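PDB 1GCV: hemoglobin subunit alpha, which carries oxygen from the gills to the peripheral tissues as the heme-bearing alpha chain of a tetrameric hemoglobin. Local coordinates for residues A[26-31]-A[106-111]. Residues are numbered along the deposited sequence; the frame is centred on the assembly and turned at random.
Sequences AECLAR and IVTLAT
Thr108 sits at the centre of this helix crossing, with Glu27, Cys28 and Arg31 gathered round its short side chain. It illustrates how a buried arginine can lie against a neighbouring helix with its charge paired within its own helix. Segments 26-31 and 106-111, on the B and G helices of the globin fold, cross with axes 9.2 Å apart and 126° between their N-to-C directions; the CA atoms of Cys28 and Thr108 are the nearest pair. The two Thr108 branches divide the work: the methyl CG2 lies 3.8 Å from Glu27 CD, while OG1, hydrogen-bonded to the carbonyl oxygen of Cys104, turns to Cys28 SG and the edge of the Arg31 guanidinium. With CG anti to the backbone N (chi1 -179°) and an extended chain, Glu27 slides past Thr108 and brings OE2 to 3.2 Å from Thr111 OG1; its OE1 is hydrogen-bonded to His112. One turn on, Arg31 extends from CG to NE, and NH2 donates to Glu27 OE2 at 2.7 Å, nearly straight (172°), in the guanidinium plane but tilted well out of that of the carboxylate, on its anti side. A long, weak bond from NE reaches the same oxygen. Val107 CG1 lies over one guanidinium face, 4.1 Å from Arg31 CZ, and Thr111 CG2 approaches Arg31 NH2 obliquely at 3.8 Å. NH2 also donates to Phe112 O and NH1 to Gln117 OE1, both of a neighbouring beta subunit. A leucine in place of Arg31 would probably leave Glu27 OE2 without its salt-bridge partner and those two beta-chain acceptors without this donor. Because one guanidinium carries both the bridge to Glu27 and the intersubunit bonds, its rotation is probably fixed, linking the B-G helix contact to the tetramer interface.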
loop_
_atom_site.group_PDB
_atom_site.type_symbol
_atom_site.label_atom_id
_atom_site.label_comp_id
_atom_site.label_asym_id
_atom_site.label_seq_id
_atom_site.Cartn_x
_atom_site.Cartn_y
_atom_site.Cartn_z
ATOM N N ALA A 26 6.687 -9.742 -21.026
ATOM C CA ALA A 26 7.669 -8.681 -21.220
ATOM C C ALA A 26 6.972 -7.327 -21.107
ATOM O O ALA A 26 7.498 -6.396 -20.501
ATOM C CB ALA A 26 8.327 -8.818 -22.586
ATOM N N GLU A 27 5.786 -7.216 -21.691
ATOM C CA GLU A 27 5.044 -5.971 -21.630
ATOM C C GLU A 27 4.618 -5.661 -20.193
ATOM O O GLU A 27 4.653 -4.511 -19.762
ATOM C CB GLU A 27 3.818 -6.036 -22.546
ATOM C CG GLU A 27 3.004 -4.752 -22.550
ATOM C CD GLU A 27 1.858 -4.784 -23.536
ATOM O OE1 GLU A 27 1.954 -5.525 -24.535
ATOM O OE2 GLU A 27 0.862 -4.063 -23.309
ATOM N N CYS A 28 4.218 -6.687 -19.451
ATOM C CA CYS A 28 3.796 -6.510 -18.061
ATOM C C CYS A 28 4.927 -5.936 -17.218
ATOM O O CYS A 28 4.726 -5.010 -16.434
ATOM C CB CYS A 28 3.360 -7.848 -17.455
ATOM S SG CYS A 28 1.873 -8.536 -18.187
ATOM N N LEU A 29 6.115 -6.503 -17.377
ATOM C CA LEU A 29 7.279 -6.058 -16.629
ATOM C C LEU A 29 7.716 -4.641 -17.024
ATOM O O LEU A 29 8.141 -3.865 -16.177
ATOM C CB LEU A 29 8.430 -7.051 -16.827
ATOM C CG LEU A 29 8.196 -8.436 -16.220
ATOM C CD1 LEU A 29 9.267 -9.394 -16.705
ATOM C CD2 LEU A 29 8.216 -8.329 -14.706
ATOM N N ALA A 30 7.606 -4.302 -18.307
ATOM C CA ALA A 30 7.991 -2.970 -18.779
ATOM C C ALA A 30 7.103 -1.886 -18.171
ATOM O O ALA A 30 7.568 -0.784 -17.880
ATOM C CB ALA A 30 7.923 -2.906 -20.315
ATOM N N ARG A 31 5.822 -2.192 -17.994
ATOM C CA ARG A 31 4.907 -1.228 -17.404
ATOM C C ARG A 31 5.275 -1.050 -15.943
ATOM O O ARG A 31 5.245 0.063 -15.419
ATOM C CB ARG A 31 3.466 -1.716 -17.529
ATOM C CG ARG A 31 3.036 -1.883 -18.959
ATOM C CD ARG A 31 1.539 -1.971 -19.105
ATOM N NE ARG A 31 1.204 -2.178 -20.507
ATOM C CZ ARG A 31 0.955 -1.197 -21.362
ATOM N NH1 ARG A 31 0.999 0.064 -20.954
ATOM N NH2 ARG A 31 0.697 -1.476 -22.631
ATOM N N ILE A 106 -3.016 -6.402 -15.469
ATOM C CA ILE A 106 -4.378 -5.984 -15.790
ATOM C C ILE A 106 -4.343 -4.974 -16.939
ATOM O O ILE A 106 -5.101 -5.097 -17.893
ATOM C CB ILE A 106 -5.095 -5.337 -14.567
ATOM C CG1 ILE A 106 -5.357 -6.384 -13.478
ATOM C CG2 ILE A 106 -6.413 -4.700 -15.005
ATOM C CD1 ILE A 106 -6.246 -7.523 -13.917
ATOM N N VAL A 107 -3.461 -3.981 -16.855
ATOM C CA VAL A 107 -3.365 -2.980 -17.911
ATOM C C VAL A 107 -2.922 -3.630 -19.223
ATOM O O VAL A 107 -3.413 -3.273 -20.301
ATOM C CB VAL A 107 -2.379 -1.847 -17.534
ATOM C CG1 VAL A 107 -2.162 -0.917 -18.729
ATOM C CG2 VAL A 107 -2.931 -1.055 -16.351
ATOM N N THR A 108 -2.007 -4.592 -19.134
ATOM C CA THR A 108 -1.532 -5.283 -20.328
ATOM C C THR A 108 -2.668 -6.051 -20.997
ATOM O O THR A 108 -2.780 -6.043 -22.214
ATOM C CB THR A 108 -0.389 -6.263 -19.997
ATOM O OG1 THR A 108 0.763 -5.520 -19.580
ATOM C CG2 THR A 108 -0.032 -7.111 -21.214
ATOM N N LEU A 109 -3.512 -6.708 -20.207
ATOM C CA LEU A 109 -4.634 -7.465 -20.761
ATOM C C LEU A 109 -5.647 -6.540 -21.446
ATOM O O LEU A 109 -6.221 -6.897 -22.471
ATOM C CB LEU A 109 -5.344 -8.267 -19.658
ATOM C CG LEU A 109 -4.673 -9.543 -19.139
ATOM C CD1 LEU A 109 -5.495 -10.124 -18.003
ATOM C CD2 LEU A 109 -4.538 -10.541 -20.264
ATOM N N ALA A 110 -5.863 -5.353 -20.882
ATOM C CA ALA A 110 -6.806 -4.388 -21.447
ATOM C C ALA A 110 -6.392 -3.880 -22.824
ATOM O O ALA A 110 -7.246 -3.615 -23.663
ATOM C CB ALA A 110 -6.984 -3.210 -20.498
ATOM N N THR A 111 -5.089 -3.742 -23.059
ATOM C CA THR A 111 -4.600 -3.252 -24.352
ATOM C C THR A 111 -4.595 -4.330 -25.433
ATOM O O THR A 111 -4.445 -4.029 -26.618
ATOM C CB THR A 111 -3.159 -2.676 -24.252
ATOM O OG1 THR A 111 -2.225 -3.748 -24.088
ATOM C CG2 THR A 111 -3.037 -1.717 -23.083
#